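Local coordinates for protein putative sporulation-specific glycosylase YdhD (Bacillus subtilis subsp. subtilis str. 168, PDB 3CZ8) that probably hydrolyses glycosidic bonds in polysaccharides during sporulation, this chain being its family 18 glycoside hydrolase domain, at residues Phe39-Ala44 with Leu53-Ala58; Asn46-Asn51 with Arg96-Asn101; Pro69-Thr74 with Gly113-Asp118. The protein carries 1 engineered substitution. All coordinates share one frame; numbering follows the deposited sequence. Where two conformers were deposited one is given.

Interaction 1 of 3, residues Phe39-Ala44 with Leu53-Ala58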
loop_
_atom_site.group_PDB
_atom_site.type_symbol
_atom_site.label_atom_id
_atom_site.label_comp_id
_atom_site.label_asym_id
_atom_site.label_seq_id
_atom_site.Cartn_x
_atom_site.Cartn_y
_atom_site.Cartn_z
ATOM N N PHE A 39 2.239 -2.337 12.722
ATOM C CA PHE A 39 1.193 -3.332 12.849
ATOM C C PHE A 39 1.761 -4.730 12.842
ATOM O O PHE A 39 2.761 -4.933 12.278
ATOM C CB PHE A 39 0.133 -3.145 11.774
ATOM C CG PHE A 39 -0.888 -2.125 12.125
ATOM C CD1 PHE A 39 -2.144 -2.491 12.508
ATOM C CD2 PHE A 39 -0.587 -0.798 12.115
ATOM C CE1 PHE A 39 -3.042 -1.556 12.858
ATOM C CE2 PHE A 39 -1.501 0.105 12.471
ATOM C CZ PHE A 39 -2.719 -0.274 12.833
ATOM N N GLU A 40 1.101 -5.709 13.421
ATOM C CA GLU A 40 0.518 -5.674 14.732
ATOM C C GLU A 40 1.091 -6.784 15.598
ATOM O O GLU A 40 1.666 -7.713 15.087
ATOM C CB GLU A 40 -0.958 -5.905 14.590
ATOM C CG GLU A 40 -1.266 -6.994 13.640
ATOM C CD GLU A 40 -1.554 -8.288 14.313
ATOM O OE1 GLU A 40 -1.321 -9.321 13.710
ATOM O OE2 GLU A 40 -2.019 -8.264 15.446
ATOM N N TYR A 41 0.925 -6.670 16.906
ATOM C CA TYR A 41 0.910 -7.807 17.808
ATOM C C TYR A 41 -0.485 -8.088 18.284
ATOM O O TYR A 41 -1.202 -7.191 18.571
ATOM C CB TYR A 41 1.779 -7.537 19.022
ATOM C CG TYR A 41 3.255 -7.488 18.774
ATOM C CD1 TYR A 41 3.852 -6.349 18.317
ATOM C CD2 TYR A 41 4.055 -8.581 19.028
ATOM C CE1 TYR A 41 5.154 -6.299 18.111
ATOM C CE2 TYR A 41 5.357 -8.537 18.829
ATOM C CZ TYR A 41 5.911 -7.395 18.370
ATOM O OH TYR A 41 7.238 -7.310 18.140
ATOM N N HIS A 42 -0.864 -9.340 18.374
ATOM C CA HIS A 42 -2.186 -9.655 18.822
ATOM C C HIS A 42 -2.235 -10.442 20.121
ATOM O O HIS A 42 -1.274 -11.052 20.515
ATOM C CB HIS A 42 -3.015 -10.320 17.723
ATOM C CG HIS A 42 -2.292 -11.403 17.000
ATOM N ND1 HIS A 42 -1.422 -11.155 15.973
ATOM C CD2 HIS A 42 -2.289 -12.739 17.176
ATOM C CE1 HIS A 42 -0.906 -12.286 15.552
ATOM N NE2 HIS A 42 -1.417 -13.263 16.267
ATOM N N ILE A 43 -3.384 -10.412 20.772
ATOM C CA ILE A 43 -3.517 -10.912 22.135
ATOM C C ILE A 43 -4.262 -12.248 22.218
ATOM O O ILE A 43 -5.063 -12.588 21.342
ATOM C CB ILE A 43 -4.178 -9.853 23.070
ATOM C CG1 ILE A 43 -5.654 -9.626 22.711
ATOM C CG2 ILE A 43 -3.408 -8.539 23.005
ATOM C CD1 ILE A 43 -6.436 -8.826 23.738
ATOM N N ALA A 44 -3.966 -13.000 23.274
ATOM C CA ALA A 44 -4.668 -14.237 23.591
ATOM C C ALA A 44 -5.674 -13.940 24.712
ATOM O O ALA A 44 -5.526 -12.926 25.399
ATOM C CB ALA A 44 -3.661 -15.312 24.009
ATOM N N LEU A 53 7.154 -10.483 15.935
ATOM C CA LEU A 53 7.387 -9.872 14.634
ATOM C C LEU A 53 8.862 -9.811 14.292
ATOM O O LEU A 53 9.719 -9.844 15.176
ATOM C CB LEU A 53 6.821 -8.451 14.584
ATOM C CG LEU A 53 5.325 -8.156 14.645
ATOM C CD1 LEU A 53 5.158 -6.662 14.517
ATOM C CD2 LEU A 53 4.553 -8.874 13.552
ATOM N N ASN A 54 9.145 -9.708 12.998
ATOM C CA ASN A 54 10.473 -9.366 12.525
ATOM C C ASN A 54 10.583 -7.850 12.487
ATOM O O ASN A 54 10.584 -7.241 11.420
ATOM C CB ASN A 54 10.735 -9.988 11.152
ATOM C CG ASN A 54 12.208 -9.990 10.779
ATOM O OD1 ASN A 54 13.071 -10.312 11.598
ATOM N ND2 ASN A 54 12.499 -9.641 9.531
ATOM N N ASP A 55 10.668 -7.249 13.673
ATOM C CA ASP A 55 10.556 -5.798 13.820
ATOM C C ASP A 55 11.861 -5.094 14.173
ATOM O O ASP A 55 11.947 -3.867 14.086
ATOM C CB ASP A 55 9.446 -5.433 14.821
ATOM C CG ASP A 55 9.632 -6.073 16.203
ATOM O OD1 ASP A 55 8.770 -5.824 17.072
ATOM O OD2 ASP A 55 10.615 -6.813 16.438
ATOM N N ALA A 56 12.869 -5.882 14.552
ATOM C CA ALA A 56 14.164 -5.377 15.022
ATOM C C ALA A 56 14.824 -4.376 14.076
ATOM O O ALA A 56 15.366 -3.361 14.522
ATOM C CB ALA A 56 15.113 -6.537 15.320
ATOM N N ALA A 57 14.758 -4.659 12.778
ATOM C CA ALA A 57 15.298 -3.761 11.759
ATOM C C ALA A 57 14.478 -2.477 11.655
ATOM O O ALA A 57 15.042 -1.390 11.539
ATOM C CB ALA A 57 15.372 -4.470 10.405
ATOM N N ALA A 58 13.153 -2.614 11.719
ATOM C CA ALA A 58 12.230 -1.476 11.610
ATOM C C ALA A 58 12.293 -0.523 12.812
ATOM O O ALA A 58 12.209 0.697 12.645
ATOM C CB ALA A 58 10.801 -1.972 11.385
#
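Tyr41, near the end of strand 35-42, faces Leu53 across a CA-CA distance of 7.5 Å, a separation bridged by side chains where the loop leads into helix 56-64. Leu53 does the apolar work. Its CG stands over one face of the Tyr41 ring, 4.1 Å from the ring centroid and 20° off the normal, a CH-pi contact offset toward the rim. From there the two methyls spread: CD1 reaches Tyr41 CE1 at 3.6 Å, while CD2 rests against the backbone O of Glu40 at 3.5 Å. The Tyr41 ring takes this position because its CG lies beside the backbone N and anti to the carbonyl carbon (chi1 -70°), which carries the phenol across Leu53 so that its hydroxyl arrives at Asp55.

That hydroxyl donates to Asp55 OD1, which sits at the ring edge, in its plane; the ring and carboxylate planes are 53° apart. The modelled length, 2.4 Å from Tyr41 OH to Asp55 OD1, is very short, and its exact value deserves caution. Asp55 OD1 is also bonded to the hydroxyl of Tyr112, and OD2 forms a salt bridge with Arg110 at the end of helix 93-110. Within residues 39-44, His42 ND1 donates to Glu40 OE1 at 2.9 Å, meeting its syn side. Glu40 OE2 takes a further bond from Thr74, and OE1 one from the backbone N of Tyr6 of the second subunit.

The elements joined belong to the beta-alpha-beta unit of strand 35-42, helix 56-64 and strand 68-77. Chemically, a buried carboxylate is shared between two phenols and a guanidinium, a setting likely to favour its ionised form, while leucine on the ring face helps fix the tyrosine that delivers one of those phenols.

Interaction 2 of 3, residues Asn46-Asn51 with Arg96-Asn101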
loop_
_atom_site.group_PDB
_atom_site.type_symbol
_atom_site.label_atom_id
_atom_site.label_comp_id
_atom_site.label_asym_id
_atom_site.label_seq_id
_atom_site.Cartn_x
_atom_site.Cartn_y
_atom_site.Cartn_z
ATOM N N ASN A 46 -5.990 -15.099 27.622
ATOM C CA ASN A 46 -5.353 -15.040 28.934
ATOM C C ASN A 46 -4.450 -13.814 29.110
ATOM O O ASN A 46 -3.839 -13.621 30.166
ATOM C CB ASN A 46 -4.604 -16.347 29.239
ATOM C CG ASN A 46 -3.380 -16.558 28.357
ATOM O OD1 ASN A 46 -3.234 -15.950 27.296
ATOM N ND2 ASN A 46 -2.495 -17.442 28.798
ATOM N N GLY A 47 -4.374 -12.994 28.065
ATOM C CA GLY A 47 -3.623 -11.748 28.107
ATOM C C GLY A 47 -2.215 -11.853 27.559
ATOM O O GLY A 47 -1.476 -10.877 27.572
ATOM N N ASP A 48 -1.834 -13.035 27.081
ATOM C CA ASP A 48 -0.519 -13.215 26.464
ATOM C C ASP A 48 -0.447 -12.531 25.104
ATOM O O ASP A 48 -1.470 -12.302 24.463
ATOM C CB ASP A 48 -0.181 -14.702 26.322
ATOM C CG ASP A 48 0.349 -15.314 27.609
ATOM O OD1 ASP A 48 -0.160 -16.379 28.006
ATOM O OD2 ASP A 48 1.276 -14.739 28.224
ATOM N N ILE A 49 0.762 -12.188 24.679
ATOM C CA ILE A 49 0.981 -11.710 23.323
ATOM C C ILE A 49 1.277 -12.934 22.454
ATOM O O ILE A 49 2.336 -13.559 22.581
ATOM C CB ILE A 49 2.088 -10.635 23.260
ATOM C CG1 ILE A 49 1.634 -9.382 24.027
ATOM C CG2 ILE A 49 2.410 -10.273 21.808
ATOM C CD1 ILE A 49 2.745 -8.398 24.368
ATOM N N ALA A 50 0.316 -13.267 21.588
ATOM C CA ALA A 50 0.281 -14.550 20.876
ATOM C C ALA A 50 1.371 -14.733 19.824
ATOM O O ALA A 50 1.820 -15.855 19.583
ATOM C CB ALA A 50 -1.093 -14.772 20.258
ATOM N N ASN A 51 1.796 -13.634 19.212
ATOM C CA ASN A 51 2.776 -13.677 18.129
ATOM C C ASN A 51 4.022 -12.859 18.422
ATOM O O ASN A 51 4.114 -12.178 19.446
ATOM C CB ASN A 51 2.148 -13.152 16.839
ATOM C CG ASN A 51 1.785 -11.670 16.927
ATOM O OD1 ASN A 51 1.023 -11.262 17.800
ATOM N ND2 ASN A 51 2.324 -10.867 16.016
ATOM N N ARG A 96 -5.749 -9.089 32.352
ATOM C CA ARG A 96 -5.406 -7.722 31.969
ATOM C C ARG A 96 -4.153 -7.196 32.678
ATOM O O ARG A 96 -3.461 -6.338 32.139
ATOM C CB ARG A 96 -6.602 -6.761 32.075
ATOM C CG ARG A 96 -7.164 -6.548 33.457
ATOM C CD ARG A 96 -8.334 -5.579 33.413
ATOM N NE ARG A 96 -8.796 -5.250 34.760
ATOM C CZ ARG A 96 -9.791 -5.866 35.393
ATOM N NH1 ARG A 96 -10.461 -6.848 34.807
ATOM N NH2 ARG A 96 -10.124 -5.490 36.620
ATOM N N THR A 97 -3.858 -7.738 33.862
ATOM C CA THR A 97 -2.575 -7.518 34.539
ATOM C C THR A 97 -1.462 -8.215 33.759
ATOM O O THR A 97 -0.397 -7.634 33.532
ATOM C CB THR A 97 -2.605 -8.035 36.004
ATOM O OG1 THR A 97 -3.533 -7.255 36.764
ATOM C CG2 THR A 97 -1.239 -7.925 36.664
ATOM N N ASN A 98 -1.725 -9.455 33.346
ATOM C CA ASN A 98 -0.808 -10.213 32.499
ATOM C C ASN A 98 -0.509 -9.478 31.195
ATOM O O ASN A 98 0.647 -9.401 30.788
ATOM C CB ASN A 98 -1.359 -11.618 32.215
ATOM C CG ASN A 98 -0.447 -12.440 31.317
ATOM O OD1 ASN A 98 0.778 -12.354 31.404
ATOM N ND2 ASN A 98 -1.047 -13.252 30.455
ATOM N N LEU A 99 -1.547 -8.920 30.570
ATOM C CA LEU A 99 -1.397 -8.134 29.342
ATOM C C LEU A 99 -0.589 -6.853 29.557
ATOM O O LEU A 99 0.286 -6.534 28.748
ATOM C CB LEU A 99 -2.767 -7.836 28.701
ATOM C CG LEU A 99 -2.789 -7.058 27.375
ATOM C CD1 LEU A 99 -1.911 -7.712 26.314
ATOM C CD2 LEU A 99 -4.197 -6.896 26.850
ATOM N N VAL A 100 -0.874 -6.143 30.649
ATOM C CA VAL A 100 -0.131 -4.930 31.027
ATOM C C VAL A 100 1.374 -5.211 31.202
ATOM O O VAL A 100 2.219 -4.477 30.670
ATOM C CB VAL A 100 -0.754 -4.245 32.289
ATOM C CG1 VAL A 100 0.224 -3.289 32.955
ATOM C CG2 VAL A 100 -2.025 -3.491 31.918
ATOM N N ASN A 101 1.693 -6.295 31.908
ATOM C CA ASN A 101 3.082 -6.715 32.106
ATOM C C ASN A 101 3.760 -7.165 30.815
ATOM O O ASN A 101 4.915 -6.809 30.568
ATOM C CB ASN A 101 3.187 -7.810 33.180
ATOM C CG ASN A 101 2.902 -7.289 34.581
ATOM O OD1 ASN A 101 3.270 -6.167 34.930
ATOM N ND2 ASN A 101 2.238 -8.108 35.387
#
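Asn98 and Asp48 bring two flat groups together almost at right angles, the amide and carboxylate planes being 88° apart, with Asn98 ND2 standing above the carboxylate plane, 3.5 Å from Asp48 OD2 and not bonded to it. The amide spends one N-H on the loop backbone: ND2 donates to Asn46 O at 2.8 Å, with an N-H...O angle of 170°. The acceptor lies in the amide plane, although the donor stands well above the plane of that carbonyl. With CG anti to the backbone N (chi1 179°), Asn98 extends off the helix straight toward the loop.

Beside it, Gly47 O meets Leu99 CA at 3.3 Å in a CA-H...O contact and also touches Leu99 CD1; the same oxygen accepts a hydrogen bond from Asn102. The approach depends on glycine, since a CB here would press on Leu99 N and, at this positive phi, on the preceding carbonyl oxygen. Asn46 OD1 accepts from Asp48 N at 3.2 Å, closing an Asx turn. In the alpha/beta barrel of family 18, this is a loop after one strand folded back onto the N-terminal half of a neighbouring helix, 93-110.

Interaction 3 of 3, residues Pro69-Thr74 with Gly113-Asp118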
loop_
_atom_site.group_PDB
_atom_site.type_symbol
_atom_site.label_atom_id
_atom_site.label_comp_id
_atom_site.label_asym_id
_atom_site.label_seq_id
_atom_site.Cartn_x
_atom_site.Cartn_y
_atom_site.Cartn_z
ATOM N N PRO A 69 9.247 4.806 17.371
ATOM C CA PRO A 69 8.562 3.571 16.996
ATOM C C PRO A 69 7.597 3.079 18.079
ATOM O O PRO A 69 7.987 2.884 19.237
ATOM C CB PRO A 69 9.707 2.578 16.790
ATOM C CG PRO A 69 10.809 3.073 17.652
ATOM C CD PRO A 69 10.633 4.561 17.813
ATOM N N LEU A 70 6.343 2.878 17.694
ATOM C CA LEU A 70 5.328 2.372 18.607
ATOM C C LEU A 70 4.890 0.980 18.186
ATOM O O LEU A 70 4.762 0.705 17.000
ATOM C CB LEU A 70 4.122 3.323 18.658
ATOM C CG LEU A 70 4.361 4.814 18.947
ATOM C CD1 LEU A 70 3.075 5.620 18.778
ATOM C CD2 LEU A 70 4.926 5.037 20.332
ATOM N N ALA A 71 4.687 0.104 19.163
ATOM C CA ALA A 71 4.149 -1.229 18.915
ATOM C C ALA A 71 2.629 -1.181 18.895
ATOM O O ALA A 71 2.007 -0.694 19.838
ATOM C CB ALA A 71 4.615 -2.193 19.995
ATOM N N THR A 72 2.019 -1.694 17.832
ATOM C CA THR A 72 0.565 -1.762 17.788
ATOM C C THR A 72 0.090 -3.079 18.388
ATOM O O THR A 72 0.528 -4.156 17.982
ATOM C CB THR A 72 0.011 -1.571 16.366
ATOM O OG1 THR A 72 0.567 -0.379 15.809
ATOM C CG2 THR A 72 -1.503 -1.442 16.381
ATOM N N ILE A 73 -0.805 -2.965 19.362
ATOM C CA ILE A 73 -1.368 -4.105 20.057
ATOM C C ILE A 73 -2.847 -4.190 19.682
ATOM O O ILE A 73 -3.599 -3.234 19.884
ATOM C CB ILE A 73 -1.194 -3.979 21.608
ATOM C CG1 ILE A 73 0.189 -3.422 21.984
ATOM C CG2 ILE A 73 -1.483 -5.309 22.307
ATOM C CD1 ILE A 73 1.391 -4.307 21.608
ATOM N N THR A 74 -3.249 -5.329 19.116
ATOM C CA THR A 74 -4.611 -5.510 18.597
ATOM C C THR A 74 -5.279 -6.762 19.149
ATOM O O THR A 74 -4.619 -7.616 19.746
ATOM C CB THR A 74 -4.642 -5.637 17.049
ATOM O OG1 THR A 74 -4.116 -6.913 16.663
ATOM C CG2 THR A 74 -3.851 -4.520 16.360
ATOM N N GLY A 113 9.422 2.816 21.670
ATOM C CA GLY A 113 9.244 4.022 22.476
ATOM C C GLY A 113 7.866 4.154 23.112
ATOM O O GLY A 113 7.578 5.149 23.777
ATOM N N GLY A 114 7.018 3.148 22.913
ATOM C CA GLY A 114 5.650 3.181 23.413
ATOM C C GLY A 114 4.733 2.242 22.656
ATOM O O GLY A 114 5.205 1.365 21.924
ATOM N N VAL A 115 3.427 2.400 22.853
ATOM C CA VAL A 115 2.449 1.571 22.149
ATOM C C VAL A 115 1.314 2.342 21.495
ATOM O O VAL A 115 1.096 3.530 21.758
ATOM C CB VAL A 115 1.803 0.468 23.043
ATOM C CG1 VAL A 115 2.812 -0.582 23.437
ATOM C CG2 VAL A 115 1.126 1.069 24.253
ATOM N N THR A 116 0.601 1.626 20.636
ATOM C CA THR A 116 -0.678 2.057 20.099
ATOM C C THR A 116 -1.641 0.919 20.353
ATOM O O THR A 116 -1.481 -0.173 19.812
ATOM C CB THR A 116 -0.602 2.398 18.602
ATOM O OG1 THR A 116 0.341 3.456 18.417
ATOM C CG2 THR A 116 -1.964 2.851 18.074
ATOM N N ILE A 117 -2.611 1.153 21.229
ATOM C CA ILE A 117 -3.642 0.158 21.464
ATOM C C ILE A 117 -4.644 0.295 20.322
ATOM O O ILE A 117 -5.205 1.371 20.097
ATOM C CB ILE A 117 -4.324 0.328 22.853
ATOM C CG1 ILE A 117 -3.340 0.021 23.997
ATOM C CG2 ILE A 117 -5.550 -0.556 22.959
ATOM C CD1 ILE A 117 -2.835 -1.445 24.044
ATOM N N ASP A 118 -4.821 -0.788 19.576
ATOM C CA ASP A 118 -5.798 -0.833 18.502
ATOM C C ASP A 118 -6.757 -1.979 18.810
ATOM O O ASP A 118 -6.731 -3.025 18.167
ATOM C CB ASP A 118 -5.100 -0.993 17.142
ATOM C CG ASP A 118 -6.072 -1.004 15.961
ATOM O OD1 ASP A 118 -7.184 -0.452 16.080
ATOM O OD2 ASP A 118 -5.716 -1.571 14.906
#
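Leu70 fills the hollow that Gly114 provides: its CD2 methyl settles 3.7 Å from Gly114 CA, where a side chain on the glycine would collide with it. The other branch, CD1, runs along the sheet face to Thr116 OG1 at 3.5 Å, a hydroxyl hydrogen-bonded with those of Thr149 and Ser37. Replacing Leu70 with an alanine would remove both methyls and is likely to open a gap above Gly114 and beside Thr116.

Further along this face, the CB of Asp118 is a bump resting in the notch of two methyls, 3.7 Å from Thr72 CG2 and 3.8 Å from Thr74 CG2. Thr72 puts its methyl there by turning CG2 anti to the backbone N, which leaves OG1 on the side toward strand 35-42. These are neighbouring parallel strands of the TIM barrel, axes 33° apart, held by a ladder of backbone bonds such as Thr116 N to Ala71 O (2.8 Å) and Asp118 N to Ile73 O (2.8 Å).

Outside the barrel wall, Ile117 CD1 fits against Ile73 CB at 3.9 Å, and helices 93-110 and 127-143 cover this face with Leu106, Phe130 and Leu134. At the C-terminal end of 113-118, on the face of Thr72, Asp118 lies next to Glu120, the predicted proton donor, as in the DxE signature of family 18; a glycerol, probably from the crystallisation liquor, makes a weak hydrogen bond to its carboxylate.

In the fold
The three contacts run from barrel core to rim. Interaction 3, wholly buried, is backbone pairing within the sheet and ends beside the predicted active site. Interaction 1, also buried, starts from the adjacent strand: Tyr41 is hydrogen-bonded to Thr72 and Thr74 of strand 68-77, while its side chain combines an apolar ring face with a hydroxyl bonded to a carboxylate to hold a loop. Interaction 2, partly buried and away from the annotated site, relies on polar amides and glycine. Residues 46-51 bind back to interaction 1 through Asn51 and Ala50, both paired with His42. Helix 93-110, gripped in interaction 2, leads into strand 114-118 of interaction 3.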